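Local coordinates for DNA repair protein RecN (Deinococcus radiodurans, PDB 4ABY) that probably acts in recombinational repair of DNA double-strand breaks as an SMC-like ATPase, seen here as its ATP-binding head domain, at residues A64-T69 / H365-K370; G60-F65 / V349-H354; I75-L80 / S318-E323; E392-L397 / E407-L412; L40-I45 / Q53-L58. One frame throughout, in Å; residues are numbered along the deposited sequence.

Interactions 1 and 2 are neighbouring parallel strand pairs of one mixed sheet and share strand 62-67, which leads into the predicted ATP-binding loop. Interaction 2 is wholly buried and apolar in its side chains; interaction 1 is partly buried and adds a ring stack, a threonine-histidine bond and a salt bridge at its solvent-facing end. Interaction 3, also buried, lays helix 69-83 on this sheet through aliphatic branches. Interaction 5 belongs to a separate antiparallel sheet on the other side of that helix, with leucines and isoleucine inward and charges outward. Interaction 4, a pair of C-terminal helices, is more peripheral, yet its first helix touches interaction 1 through H365 and T66.

Interaction 1: residues A64-T69 / H365-K370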
# COMPACT_ATOMS: atom_id res chain seq x y z
N ALA A 64 -8.16 2.81 -13.29
CA ALA A 64 -7.06 3.59 -13.81
C ALA A 64 -7.46 5.05 -13.97
O ALA A 64 -8.54 5.35 -14.46
CB ALA A 64 -6.58 3.03 -15.14
N PHE A 65 -6.59 5.95 -13.53
CA PHE A 65 -6.82 7.37 -13.69
C PHE A 65 -5.77 7.96 -14.63
O PHE A 65 -4.57 7.86 -14.39
CB PHE A 65 -6.82 8.06 -12.33
CG PHE A 65 -7.97 7.65 -11.47
CD1 PHE A 65 -8.01 6.39 -10.89
CD2 PHE A 65 -9.03 8.51 -11.24
CE1 PHE A 65 -9.07 6.01 -10.10
CE2 PHE A 65 -10.10 8.13 -10.45
CZ PHE A 65 -10.12 6.88 -9.87
N THR A 66 -6.23 8.57 -15.70
CA THR A 66 -5.38 9.11 -16.71
C THR A 66 -5.81 10.50 -17.04
O THR A 66 -6.69 11.01 -16.44
CB THR A 66 -5.41 8.25 -17.91
OG1 THR A 66 -6.67 8.36 -18.51
CG2 THR A 66 -5.29 6.90 -17.50
N GLY A 67 -5.15 11.13 -17.98
CA GLY A 67 -5.46 12.49 -18.30
C GLY A 67 -4.52 13.42 -17.62
O GLY A 67 -3.40 13.53 -17.97
N GLU A 68 -5.07 14.16 -16.67
CA GLU A 68 -4.29 15.07 -15.86
C GLU A 68 -3.86 14.22 -14.69
O GLU A 68 -4.60 14.04 -13.72
CB GLU A 68 -5.14 16.25 -15.39
CG GLU A 68 -4.58 17.61 -15.78
CD GLU A 68 -4.70 17.88 -17.26
OE1 GLU A 68 -5.78 17.63 -17.83
OE2 GLU A 68 -3.70 18.34 -17.86
N THR A 69 -2.66 13.69 -14.80
CA THR A 69 -2.09 12.80 -13.79
C THR A 69 -1.82 13.40 -12.41
O THR A 69 -2.09 12.77 -11.39
CB THR A 69 -0.79 12.13 -14.30
OG1 THR A 69 -0.09 13.05 -15.15
CG2 THR A 69 -1.11 10.86 -15.08
N HIS A 365 -11.81 2.74 -16.55
CA HIS A 365 -10.86 3.74 -17.00
C HIS A 365 -11.44 5.13 -16.77
O HIS A 365 -12.40 5.54 -17.43
CB HIS A 365 -10.54 3.53 -18.48
CG HIS A 365 -9.43 4.39 -19.00
ND1 HIS A 365 -8.52 3.95 -19.94
CD2 HIS A 365 -9.08 5.67 -18.71
CE1 HIS A 365 -7.66 4.92 -20.20
NE2 HIS A 365 -7.98 5.97 -19.47
N TYR A 366 -10.87 5.85 -15.81
CA TYR A 366 -11.32 7.19 -15.50
C TYR A 366 -10.41 8.19 -16.18
O TYR A 366 -9.20 7.99 -16.24
CB TYR A 366 -11.31 7.41 -13.98
CG TYR A 366 -12.31 6.54 -13.25
CD1 TYR A 366 -13.62 6.96 -13.07
CD2 TYR A 366 -11.95 5.30 -12.76
CE1 TYR A 366 -14.54 6.17 -12.41
CE2 TYR A 366 -12.86 4.50 -12.10
CZ TYR A 366 -14.15 4.94 -11.94
OH TYR A 366 -15.06 4.14 -11.28
N LYS A 367 -10.99 9.27 -16.71
CA LYS A 367 -10.17 10.33 -17.28
C LYS A 367 -10.31 11.59 -16.46
O LYS A 367 -11.41 12.06 -16.19
CB LYS A 367 -10.55 10.61 -18.74
CG LYS A 367 -9.55 11.53 -19.43
CD LYS A 367 -9.96 11.87 -20.86
CE LYS A 367 -8.89 12.72 -21.54
NZ LYS A 367 -9.27 13.11 -22.92
N VAL A 368 -9.17 12.13 -16.03
CA VAL A 368 -9.17 13.39 -15.31
C VAL A 368 -9.00 14.52 -16.32
O VAL A 368 -8.04 14.56 -17.07
CB VAL A 368 -8.05 13.43 -14.25
CG1 VAL A 368 -8.10 14.74 -13.49
CG2 VAL A 368 -8.19 12.26 -13.29
N GLU A 369 -9.98 15.42 -16.32
CA GLU A 369 -10.04 16.48 -17.31
C GLU A 369 -10.05 17.86 -16.69
O GLU A 369 -10.04 18.02 -15.48
CB GLU A 369 -11.28 16.32 -18.19
CG GLU A 369 -11.11 15.30 -19.29
CD GLU A 369 -12.42 15.01 -19.99
OE1 GLU A 369 -13.48 15.16 -19.34
OE2 GLU A 369 -12.38 14.62 -21.18
N LYS A 370 -10.08 18.87 -17.55
CA LYS A 370 -9.93 20.25 -17.13
C LYS A 370 -11.10 21.08 -17.65
O LYS A 370 -11.47 20.98 -18.82
CB LYS A 370 -8.61 20.80 -17.66
CG LYS A 370 -8.07 21.99 -16.91
CD LYS A 370 -6.55 21.95 -16.88
CE LYS A 370 -5.96 21.68 -18.25
NZ LYS A 370 -4.47 21.54 -18.20
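E68 and V368 meet where strand 62-67 runs out beside strand 364-373: the E68 N-H bonds to V368 O at 3.0 Å, and V368 CG1 lies 3.8 Å from E68 CB. With CG1 anti to the backbone N (chi1 -179°), V368 gives this branch to E68 and presents CG2 near the edge of the F65 ring. The E68 chain bends at its second torsion and crosses K370 at about a right angle, forming a salt bridge of OE2 to NZ (3.3 Å) at the solvent-facing end. This turn opens the P-loop (Walker A motif), with G67, E68 and T69 in the predicted ATP site; G67 takes up a backbone conformation that a side chain would not tolerate, and E68 is the N-cap of helix 69-83. Further back, Y366 forms an offset stack with F65, centroids 4.8 Å apart and planes at 13°, Y366 CB lying over the F65 face. With an alanine at F65, the Y366 ring would probably lose its stacking partner and be freer to tilt. On the opposite sheet face, T66 OG1 meets H365 NE2 at 2.9 Å, in the plane of the imidazole. Backbone bonds, among them V368 N to T66 O at 2.8 Å, join the parallel strands.

Interaction 2: residues G60-F65 / V349-H354; sequences GGFCAF and VLVVTH
Residues G61-F65 and V349-T353 pair in parallel, strand axes 18° apart, through five backbone hydrogen bonds that run from V349 N to G61 O at one end to T353 N to F65 O at the other. The bonds of C63 N to V349 O (2.9 Å) and V351 N to C63 O are the straightest, whereas V349 N approaches G61 O from above the carbonyl plane. On one face of the sheet F62 has CG anti to the backbone N (chi1 -178°), which swings its ring over toward the second strand. There its CD1 lies 3.5 Å from V349 CG2, and its CE1 is 3.5 Å from V351 CG2, which comes in at the ring edge. Helices 330-343 and 356-359 cover this face through L340 and I358. The pair belongs to the parallel core sheet of a P-loop NTPase, with strand 62-67 leading to the phosphate-binding loop; the end of strand 348-352, followed by T353 and H354, is consistent with the H-loop of ABC-type ATPases. On the other face L350 CD2 packs 3.6 Å from C63 CB and 4.0 Å from F65 CE1, at the edge of that ring, while V352 CG2 meets F65 CB at 4.0 Å. I76 and L80 of helix 69-83 lie against L350 here. T353 OG1 turns instead to D325, to which it is hydrogen-bonded.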
# COMPACT_ATOMS: atom_id res chain seq x y z
N GLY A 60 -15.07 -1.19 -8.20
CA GLY A 60 -14.71 -2.32 -9.03
C GLY A 60 -13.43 -3.02 -8.64
O GLY A 60 -13.22 -3.37 -7.48
N GLY A 61 -12.58 -3.27 -9.63
CA GLY A 61 -11.31 -3.91 -9.37
C GLY A 61 -10.20 -2.92 -9.64
O GLY A 61 -9.87 -2.09 -8.80
N PHE A 62 -9.63 -3.01 -10.84
CA PHE A 62 -8.56 -2.13 -11.26
C PHE A 62 -9.11 -0.84 -11.85
O PHE A 62 -9.71 -0.83 -12.93
CB PHE A 62 -7.68 -2.85 -12.28
CG PHE A 62 -6.51 -2.05 -12.76
CD1 PHE A 62 -6.21 -0.82 -12.19
CD2 PHE A 62 -5.69 -2.53 -13.76
CE1 PHE A 62 -5.13 -0.09 -12.63
CE2 PHE A 62 -4.61 -1.80 -14.20
CZ PHE A 62 -4.33 -0.58 -13.64
N CYS A 63 -8.92 0.26 -11.12
CA CYS A 63 -9.36 1.57 -11.58
C CYS A 63 -8.17 2.40 -12.02
O CYS A 63 -7.27 2.66 -11.23
CB CYS A 63 -10.10 2.30 -10.47
SG CYS A 63 -11.51 1.39 -9.85
N ALA A 64 -8.16 2.81 -13.29
CA ALA A 64 -7.06 3.59 -13.81
C ALA A 64 -7.46 5.05 -13.97
O ALA A 64 -8.54 5.35 -14.46
CB ALA A 64 -6.58 3.03 -15.14
N PHE A 65 -6.59 5.95 -13.53
CA PHE A 65 -6.82 7.37 -13.69
C PHE A 65 -5.77 7.96 -14.63
O PHE A 65 -4.57 7.86 -14.39
CB PHE A 65 -6.82 8.06 -12.33
CG PHE A 65 -7.97 7.65 -11.47
CD1 PHE A 65 -8.01 6.39 -10.89
CD2 PHE A 65 -9.03 8.51 -11.24
CE1 PHE A 65 -9.07 6.01 -10.10
CE2 PHE A 65 -10.10 8.13 -10.45
CZ PHE A 65 -10.12 6.88 -9.87
N VAL A 349 -7.83 -1.85 -6.81
CA VAL A 349 -6.53 -1.19 -6.91
C VAL A 349 -6.69 0.12 -7.67
O VAL A 349 -7.27 0.16 -8.75
CB VAL A 349 -5.46 -2.10 -7.55
CG1 VAL A 349 -5.91 -3.55 -7.52
CG2 VAL A 349 -5.16 -1.67 -8.96
N LEU A 350 -6.18 1.18 -7.07
CA LEU A 350 -6.31 2.51 -7.64
C LEU A 350 -4.95 3.06 -8.03
O LEU A 350 -4.10 3.31 -7.18
CB LEU A 350 -6.97 3.44 -6.61
CG LEU A 350 -8.33 2.99 -6.09
CD1 LEU A 350 -8.63 3.60 -4.73
CD2 LEU A 350 -9.43 3.34 -7.08
N VAL A 351 -4.73 3.22 -9.33
CA VAL A 351 -3.47 3.77 -9.81
C VAL A 351 -3.70 4.93 -10.78
O VAL A 351 -4.68 4.96 -11.52
CB VAL A 351 -2.60 2.70 -10.51
CG1 VAL A 351 -2.74 1.37 -9.81
CG2 VAL A 351 -2.99 2.58 -11.97
N VAL A 352 -2.80 5.90 -10.74
CA VAL A 352 -2.77 6.97 -11.72
C VAL A 352 -1.61 6.67 -12.67
O VAL A 352 -0.49 6.41 -12.22
CB VAL A 352 -2.54 8.33 -11.05
CG1 VAL A 352 -2.51 9.44 -12.08
CG2 VAL A 352 -3.62 8.60 -10.02
N THR A 353 -1.88 6.68 -13.97
CA THR A 353 -0.88 6.24 -14.93
C THR A 353 -0.85 7.08 -16.20
O THR A 353 -1.85 7.70 -16.57
CB THR A 353 -1.11 4.76 -15.31
OG1 THR A 353 -0.07 4.31 -16.19
CG2 THR A 353 -2.45 4.59 -15.99
N HIS A 354 0.31 7.10 -16.86
CA HIS A 354 0.46 7.79 -18.14
C HIS A 354 0.81 6.80 -19.25
O HIS A 354 0.99 7.18 -20.40
CB HIS A 354 1.52 8.89 -18.06
CG HIS A 354 2.86 8.41 -17.57
ND1 HIS A 354 3.17 8.33 -16.23
CD2 HIS A 354 3.96 8.00 -18.24
CE1 HIS A 354 4.41 7.89 -16.09
NE2 HIS A 354 4.91 7.68 -17.30

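Interaction 3: residues I75-L80 / S318-E323; sequences IIVDAL and SVVFDE
V320 carries most of the packing of strand 318-321 against helix 69-83, so its side chain traces the contact. From CB, which points at the helix, CG1 departs anti to the backbone N (chi1 172°) and meets I76 CG2 at 3.5 Å, with V77 CG2 beside it at 4.2 Å. The second branch, CG2, also touches I76 CG2, at 3.8 Å, and reaches L80 CD1 at 3.9 Å. I76 CG2 thus sits against both methyls of the valine, and the helix lies across the strand at 111° between their directions. Two residues on, D322 crosses V77 at about a right angle: V77 CG2 lies 3.8 Å from D322 CG, a methyl set beside the carboxylate, whose OD2 is hydrogen-bonded to Q154. The D322 and K73 side chains are about 4 Å apart at their nearest atoms. A run of hydrophobic strand residues ending in D322 and E323, next to the P-loop helix, is consistent with a Walker B motif facing Walker A in the ATPase head.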
# COMPACT_ATOMS: atom_id res chain seq x y z
N ILE A 75 -6.54 13.36 -6.15
CA ILE A 75 -7.74 12.60 -5.84
C ILE A 75 -7.41 11.30 -5.11
O ILE A 75 -8.01 10.99 -4.09
CB ILE A 75 -8.51 12.29 -7.12
CG1 ILE A 75 -8.91 13.60 -7.80
CG2 ILE A 75 -9.73 11.46 -6.81
CD1 ILE A 75 -9.68 13.41 -9.08
N ILE A 76 -6.45 10.56 -5.63
CA ILE A 76 -6.20 9.21 -5.16
C ILE A 76 -5.12 9.08 -4.10
O ILE A 76 -5.25 8.28 -3.18
CB ILE A 76 -5.85 8.30 -6.32
CG1 ILE A 76 -6.98 8.34 -7.34
CG2 ILE A 76 -5.63 6.89 -5.84
CD1 ILE A 76 -8.28 7.91 -6.76
N VAL A 77 -4.04 9.83 -4.25
CA VAL A 77 -2.98 9.75 -3.27
C VAL A 77 -3.18 10.81 -2.19
O VAL A 77 -3.23 10.50 -1.01
CB VAL A 77 -1.59 9.88 -3.91
CG1 VAL A 77 -0.51 9.63 -2.88
CG2 VAL A 77 -1.45 8.90 -5.05
N ASP A 78 -3.31 12.07 -2.61
CA ASP A 78 -3.41 13.19 -1.68
C ASP A 78 -4.69 13.17 -0.85
O ASP A 78 -4.64 13.28 0.37
CB ASP A 78 -3.28 14.52 -2.42
CG ASP A 78 -1.87 14.76 -2.93
OD1 ASP A 78 -0.94 14.09 -2.44
OD2 ASP A 78 -1.70 15.62 -3.82
N ALA A 79 -5.83 13.04 -1.51
CA ALA A 79 -7.12 13.04 -0.81
C ALA A 79 -7.26 11.81 0.08
O ALA A 79 -7.44 11.93 1.28
CB ALA A 79 -8.27 13.12 -1.79
N LEU A 80 -7.18 10.63 -0.52
CA LEU A 80 -7.31 9.40 0.25
C LEU A 80 -6.31 9.36 1.41
O LEU A 80 -6.57 8.75 2.44
CB LEU A 80 -7.14 8.17 -0.64
CG LEU A 80 -8.22 7.94 -1.69
CD1 LEU A 80 -7.91 6.70 -2.50
CD2 LEU A 80 -9.58 7.82 -1.03
N SER A 318 -9.04 -2.13 -0.46
CA SER A 318 -8.58 -1.15 -1.45
C SER A 318 -7.10 -0.85 -1.26
O SER A 318 -6.63 -0.73 -0.13
CB SER A 318 -9.37 0.15 -1.33
OG SER A 318 -10.76 -0.09 -1.50
N VAL A 319 -6.38 -0.75 -2.37
CA VAL A 319 -4.95 -0.45 -2.35
C VAL A 319 -4.60 0.63 -3.38
O VAL A 319 -5.20 0.68 -4.46
CB VAL A 319 -4.10 -1.71 -2.63
CG1 VAL A 319 -2.62 -1.38 -2.50
CG2 VAL A 319 -4.50 -2.83 -1.68
N VAL A 320 -3.67 1.50 -3.03
CA VAL A 320 -3.27 2.58 -3.92
C VAL A 320 -1.77 2.58 -4.18
O VAL A 320 -0.96 2.52 -3.25
CB VAL A 320 -3.68 3.96 -3.35
CG1 VAL A 320 -3.08 5.07 -4.20
CG2 VAL A 320 -5.19 4.07 -3.30
N PHE A 321 -1.40 2.67 -5.45
CA PHE A 321 0.00 2.72 -5.84
C PHE A 321 0.24 4.04 -6.56
O PHE A 321 -0.49 4.39 -7.48
CB PHE A 321 0.35 1.55 -6.76
CG PHE A 321 0.12 0.20 -6.14
CD1 PHE A 321 1.11 -0.41 -5.40
CD2 PHE A 321 -1.09 -0.45 -6.30
CE1 PHE A 321 0.90 -1.65 -4.82
CE2 PHE A 321 -1.31 -1.69 -5.73
CZ PHE A 321 -0.31 -2.29 -4.99
N ASP A 322 1.29 4.74 -6.19
CA ASP A 322 1.63 5.96 -6.84
C ASP A 322 2.92 5.81 -7.58
O ASP A 322 3.90 5.41 -7.02
CB ASP A 322 1.89 7.02 -5.81
CG ASP A 322 2.04 8.37 -6.39
OD1 ASP A 322 1.50 8.62 -7.47
OD2 ASP A 322 2.69 9.19 -5.77
N GLU A 323 2.97 6.17 -8.83
CA GLU A 323 4.25 6.12 -9.42
C GLU A 323 4.80 4.80 -9.71
O GLU A 323 5.97 4.69 -9.79
CB GLU A 323 5.21 6.78 -8.44
CG GLU A 323 5.52 8.23 -8.74
CD GLU A 323 6.59 8.77 -7.88
OE1 GLU A 323 6.32 9.14 -6.75
OE2 GLU A 323 7.73 8.84 -8.32

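Interaction 4: residues E392-L397 / E407-L412; sequences EIARML and EHAREL
L397 and L412 reach toward each other tip to tip, L397 CD2 lying 3.5 Å from L412 CD1, and the same L412 methyl meets I393 CG2 at 4.0 Å. I393 CG2 also touches A409 CB at 4.0 Å; chi1 of -60° puts this branch anti to the backbone N and turned to the second helix. The two alanines, A394 and A409, mark the nearest backbone approach, with CB atoms 4.2 Å apart, and the helices cross there at 115° with axes 8.6 Å apart. L397 CD1 also lies 4.0 Å from H408 CB, coming obliquely to the base of the imidazole. An alanine at L397 would remove both methyls, so H408 CB would probably lose its cover and L412 CD1 keep only I393 of these two partners, opening a gap between the helices. The ionic pair E392-R395 lies within helix 387-398, R395 NH2 standing 2.8 Å from E392 OE2, and E392 also makes a weak, long pair with K367. Helices 387-398 and 403-413 are therefore held together here by shape and apolar burial, with charge kept to the side.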
# COMPACT_ATOMS: atom_id res chain seq x y z
N GLU A 392 -8.88 6.91 -25.99
CA GLU A 392 -7.93 7.42 -24.99
C GLU A 392 -6.63 6.63 -25.01
O GLU A 392 -5.54 7.20 -25.01
CB GLU A 392 -8.55 7.38 -23.60
CG GLU A 392 -7.65 7.91 -22.49
CD GLU A 392 -7.44 9.41 -22.56
OE1 GLU A 392 -7.97 10.05 -23.50
OE2 GLU A 392 -6.74 9.95 -21.67
N ILE A 393 -6.74 5.30 -25.03
CA ILE A 393 -5.57 4.44 -25.06
C ILE A 393 -4.69 4.79 -26.25
O ILE A 393 -3.47 4.89 -26.12
CB ILE A 393 -5.97 2.96 -25.17
CG1 ILE A 393 -6.82 2.56 -23.97
CG2 ILE A 393 -4.73 2.09 -25.24
CD1 ILE A 393 -6.14 2.81 -22.64
N ALA A 394 -5.31 5.00 -27.40
CA ALA A 394 -4.58 5.39 -28.60
C ALA A 394 -3.89 6.74 -28.37
O ALA A 394 -2.70 6.89 -28.63
CB ALA A 394 -5.52 5.45 -29.80
N ARG A 395 -4.64 7.73 -27.88
CA ARG A 395 -4.04 9.03 -27.54
C ARG A 395 -2.84 8.88 -26.61
O ARG A 395 -1.90 9.67 -26.68
CB ARG A 395 -5.04 10.00 -26.88
CG ARG A 395 -4.35 11.19 -26.15
CD ARG A 395 -5.31 12.08 -25.34
NE ARG A 395 -5.34 11.79 -23.90
CZ ARG A 395 -4.27 11.81 -23.10
NH1 ARG A 395 -3.07 12.08 -23.59
NH2 ARG A 395 -4.39 11.54 -21.81
N MSE A 396 -2.87 7.90 -25.71
CA MSE A 396 -1.78 7.77 -24.74
C MSE A 396 -0.51 7.19 -25.39
O MSE A 396 0.61 7.51 -24.98
CB MSE A 396 -2.21 6.95 -23.50
CG MSE A 396 -3.33 7.59 -22.67
SE MSE A 396 -3.98 6.42 -21.27
CE MSE A 396 -2.57 6.58 -19.97
N LEU A 397 -0.70 6.35 -26.41
CA LEU A 397 0.41 5.82 -27.20
C LEU A 397 0.90 6.86 -28.21
O LEU A 397 2.02 7.38 -28.10
CB LEU A 397 -0.04 4.58 -27.96
CG LEU A 397 -0.73 3.42 -27.22
CD1 LEU A 397 -1.66 2.63 -28.11
CD2 LEU A 397 0.30 2.50 -26.63
N GLU A 407 -5.27 0.19 -33.74
CA GLU A 407 -4.95 -1.22 -33.92
C GLU A 407 -4.07 -1.71 -32.77
O GLU A 407 -4.20 -2.86 -32.33
CB GLU A 407 -4.24 -1.46 -35.26
CG GLU A 407 -4.25 -2.92 -35.69
CD GLU A 407 -3.13 -3.25 -36.66
OE1 GLU A 407 -2.49 -2.31 -37.18
OE2 GLU A 407 -2.90 -4.45 -36.90
N HIS A 408 -3.19 -0.84 -32.29
CA HIS A 408 -2.38 -1.13 -31.12
C HIS A 408 -3.26 -1.07 -29.87
O HIS A 408 -3.12 -1.87 -28.95
CB HIS A 408 -1.22 -0.14 -31.01
CG HIS A 408 -0.11 -0.60 -30.12
ND1 HIS A 408 -0.17 -1.77 -29.40
CD2 HIS A 408 1.09 -0.04 -29.84
CE1 HIS A 408 0.95 -1.91 -28.71
NE2 HIS A 408 1.73 -0.88 -28.96
N ALA A 409 -4.17 -0.10 -29.86
CA ALA A 409 -5.10 0.06 -28.76
C ALA A 409 -6.01 -1.16 -28.62
O ALA A 409 -6.23 -1.66 -27.52
CB ALA A 409 -5.93 1.32 -28.94
N ARG A 410 -6.52 -1.65 -29.76
CA ARG A 410 -7.36 -2.85 -29.78
C ARG A 410 -6.69 -4.02 -29.06
O ARG A 410 -7.33 -4.75 -28.32
CB ARG A 410 -7.67 -3.27 -31.22
CG ARG A 410 -8.77 -2.48 -31.91
CD ARG A 410 -9.01 -3.01 -33.32
NE ARG A 410 -9.99 -2.24 -34.07
CZ ARG A 410 -10.34 -2.48 -35.33
NH1 ARG A 410 -9.78 -3.49 -35.99
NH2 ARG A 410 -11.25 -1.73 -35.94
N GLU A 411 -5.39 -4.18 -29.29
CA GLU A 411 -4.66 -5.32 -28.73
C GLU A 411 -4.37 -5.14 -27.25
O GLU A 411 -4.49 -6.08 -26.46
CB GLU A 411 -3.36 -5.57 -29.49
CG GLU A 411 -3.57 -6.03 -30.92
CD GLU A 411 -2.36 -6.76 -31.48
OE1 GLU A 411 -2.11 -7.89 -31.03
OE2 GLU A 411 -1.68 -6.19 -32.36
N LEU A 412 -3.98 -3.92 -26.87
CA LEU A 412 -3.70 -3.61 -25.47
C LEU A 412 -4.93 -3.89 -24.61
O LEU A 412 -4.81 -4.42 -23.51
CB LEU A 412 -3.26 -2.16 -25.32
CG LEU A 412 -1.79 -1.84 -25.63
CD1 LEU A 412 -1.56 -0.34 -25.72
CD2 LEU A 412 -0.89 -2.47 -24.59

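Interaction 5: residues L40-I45 / Q53-L58; sequences LSRLEI and QLELEL
R42 stretches its guanidinium out among three glutamates, one on its own strand and two across the hairpin. Its CG is anti to the backbone N (chi1 -171°) and the chain stays extended to NE, which bonds E44 OE2 at 3.2 Å, in the guanidinium plane and on the anti lone pair of that oxygen. The other nitrogens serve the second strand: NH2 forms a salt bridge to E55 OE2 at 3.6 Å, the two planes turned 56° apart, and NH1 a long one to E57 OE1. The arginine probably offsets the repulsion between E44 and E55, whose OE2 atoms are 4.4 Å apart while their CG atoms pack at 4.1 Å. Beneath this charged face the strands run antiparallel, with L43-L56 and I45-L54 as hydrogen-bonded pairs; L56 N to L43 O measures 2.9 Å. The reverse face is aliphatic: I45 and L54 lie side by side, CD1 to CD1 3.9 Å; past the strand ends L58 CD2 meets L40 CG at 4.1 Å. S41 and R42 together face F105 as a classic beta bulge, joining strand 42-48 to strand 99-105 on the side away from strand 51-57. L43 and I45 of the aliphatic face, with L40 beyond it, rest on helix 69-83 through I75, A79 and L80, while L56 and L58 lean on Y366 of strand 364-373.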
# COMPACT_ATOMS: atom_id res chain seq x y z
N LEU A 40 -14.19 1.03 -1.67
CA LEU A 40 -14.54 2.44 -1.62
C LEU A 40 -15.49 2.74 -2.78
O LEU A 40 -15.09 2.76 -3.94
CB LEU A 40 -13.28 3.30 -1.74
CG LEU A 40 -13.45 4.81 -1.82
CD1 LEU A 40 -14.08 5.36 -0.56
CD2 LEU A 40 -12.12 5.48 -2.09
N SER A 41 -16.76 2.96 -2.45
CA SER A 41 -17.81 3.12 -3.45
C SER A 41 -17.88 4.53 -4.02
O SER A 41 -18.14 4.72 -5.20
CB SER A 41 -19.18 2.76 -2.85
OG SER A 41 -19.18 1.45 -2.30
N ARG A 42 -17.64 5.51 -3.16
CA ARG A 42 -17.80 6.91 -3.53
C ARG A 42 -16.77 7.77 -2.83
O ARG A 42 -16.29 7.44 -1.74
CB ARG A 42 -19.22 7.38 -3.18
CG ARG A 42 -19.60 8.75 -3.69
CD ARG A 42 -21.08 9.02 -3.46
NE ARG A 42 -21.41 10.43 -3.60
CZ ARG A 42 -21.77 11.01 -4.74
NH1 ARG A 42 -21.85 10.30 -5.86
NH2 ARG A 42 -22.05 12.31 -4.76
N LEU A 43 -16.41 8.89 -3.46
CA LEU A 43 -15.39 9.78 -2.93
C LEU A 43 -15.80 11.21 -3.20
O LEU A 43 -16.05 11.58 -4.35
CB LEU A 43 -14.05 9.49 -3.60
CG LEU A 43 -12.83 10.30 -3.17
CD1 LEU A 43 -12.56 10.13 -1.68
CD2 LEU A 43 -11.62 9.88 -3.98
N GLU A 44 -15.89 12.01 -2.15
CA GLU A 44 -16.29 13.40 -2.30
C GLU A 44 -15.17 14.33 -1.86
O GLU A 44 -14.74 14.29 -0.71
CB GLU A 44 -17.55 13.69 -1.50
CG GLU A 44 -18.76 12.90 -1.94
CD GLU A 44 -19.99 13.24 -1.13
OE1 GLU A 44 -19.91 14.17 -0.29
OE2 GLU A 44 -21.04 12.58 -1.32
N ILE A 45 -14.71 15.17 -2.77
CA ILE A 45 -13.64 16.10 -2.46
C ILE A 45 -14.11 17.52 -2.70
O ILE A 45 -14.67 17.83 -3.74
CB ILE A 45 -12.39 15.82 -3.32
CG1 ILE A 45 -11.88 14.40 -3.09
CG2 ILE A 45 -11.30 16.82 -3.01
CD1 ILE A 45 -10.78 13.99 -4.05
N GLN A 53 -15.37 21.09 -6.49
CA GLN A 53 -16.33 20.10 -6.03
C GLN A 53 -16.22 18.87 -6.91
O GLN A 53 -16.33 18.96 -8.13
CB GLN A 53 -17.75 20.67 -6.11
CG GLN A 53 -18.82 19.80 -5.45
CD GLN A 53 -18.99 20.09 -3.97
OE1 GLN A 53 -18.96 21.25 -3.55
NE2 GLN A 53 -19.17 19.04 -3.17
N LEU A 54 -15.98 17.72 -6.29
CA LEU A 54 -15.79 16.48 -7.04
C LEU A 54 -16.53 15.36 -6.34
O LEU A 54 -16.26 15.04 -5.19
CB LEU A 54 -14.29 16.15 -7.16
CG LEU A 54 -13.76 14.88 -7.83
CD1 LEU A 54 -13.50 13.77 -6.82
CD2 LEU A 54 -14.67 14.39 -8.95
N GLU A 55 -17.49 14.77 -7.05
CA GLU A 55 -18.20 13.61 -6.54
C GLU A 55 -17.96 12.45 -7.47
O GLU A 55 -18.41 12.45 -8.61
CB GLU A 55 -19.69 13.92 -6.40
CG GLU A 55 -19.98 14.90 -5.28
CD GLU A 55 -21.39 15.44 -5.31
OE1 GLU A 55 -21.98 15.49 -6.42
OE2 GLU A 55 -21.90 15.83 -4.23
N LEU A 56 -17.22 11.46 -6.99
CA LEU A 56 -16.79 10.38 -7.85
C LEU A 56 -17.34 9.03 -7.41
O LEU A 56 -16.99 8.52 -6.35
CB LEU A 56 -15.26 10.32 -7.93
CG LEU A 56 -14.69 9.18 -8.77
CD1 LEU A 56 -14.99 9.39 -10.24
CD2 LEU A 56 -13.19 9.03 -8.54
N GLU A 57 -18.21 8.48 -8.24
CA GLU A 57 -18.67 7.12 -8.04
C GLU A 57 -17.64 6.21 -8.69
O GLU A 57 -17.69 5.96 -9.90
CB GLU A 57 -20.03 6.91 -8.70
CG GLU A 57 -20.87 5.81 -8.07
CD GLU A 57 -21.91 6.37 -7.13
OE1 GLU A 57 -22.75 7.17 -7.59
OE2 GLU A 57 -21.89 6.00 -5.93
N LEU A 58 -16.70 5.72 -7.90
CA LEU A 58 -15.72 4.79 -8.42
C LEU A 58 -15.85 3.47 -7.69
O LEU A 58 -15.97 3.44 -6.47
CB LEU A 58 -14.29 5.34 -8.28
CG LEU A 58 -13.50 5.04 -7.00
CD1 LEU A 58 -12.06 5.44 -7.22
CD2 LEU A 58 -14.07 5.75 -5.80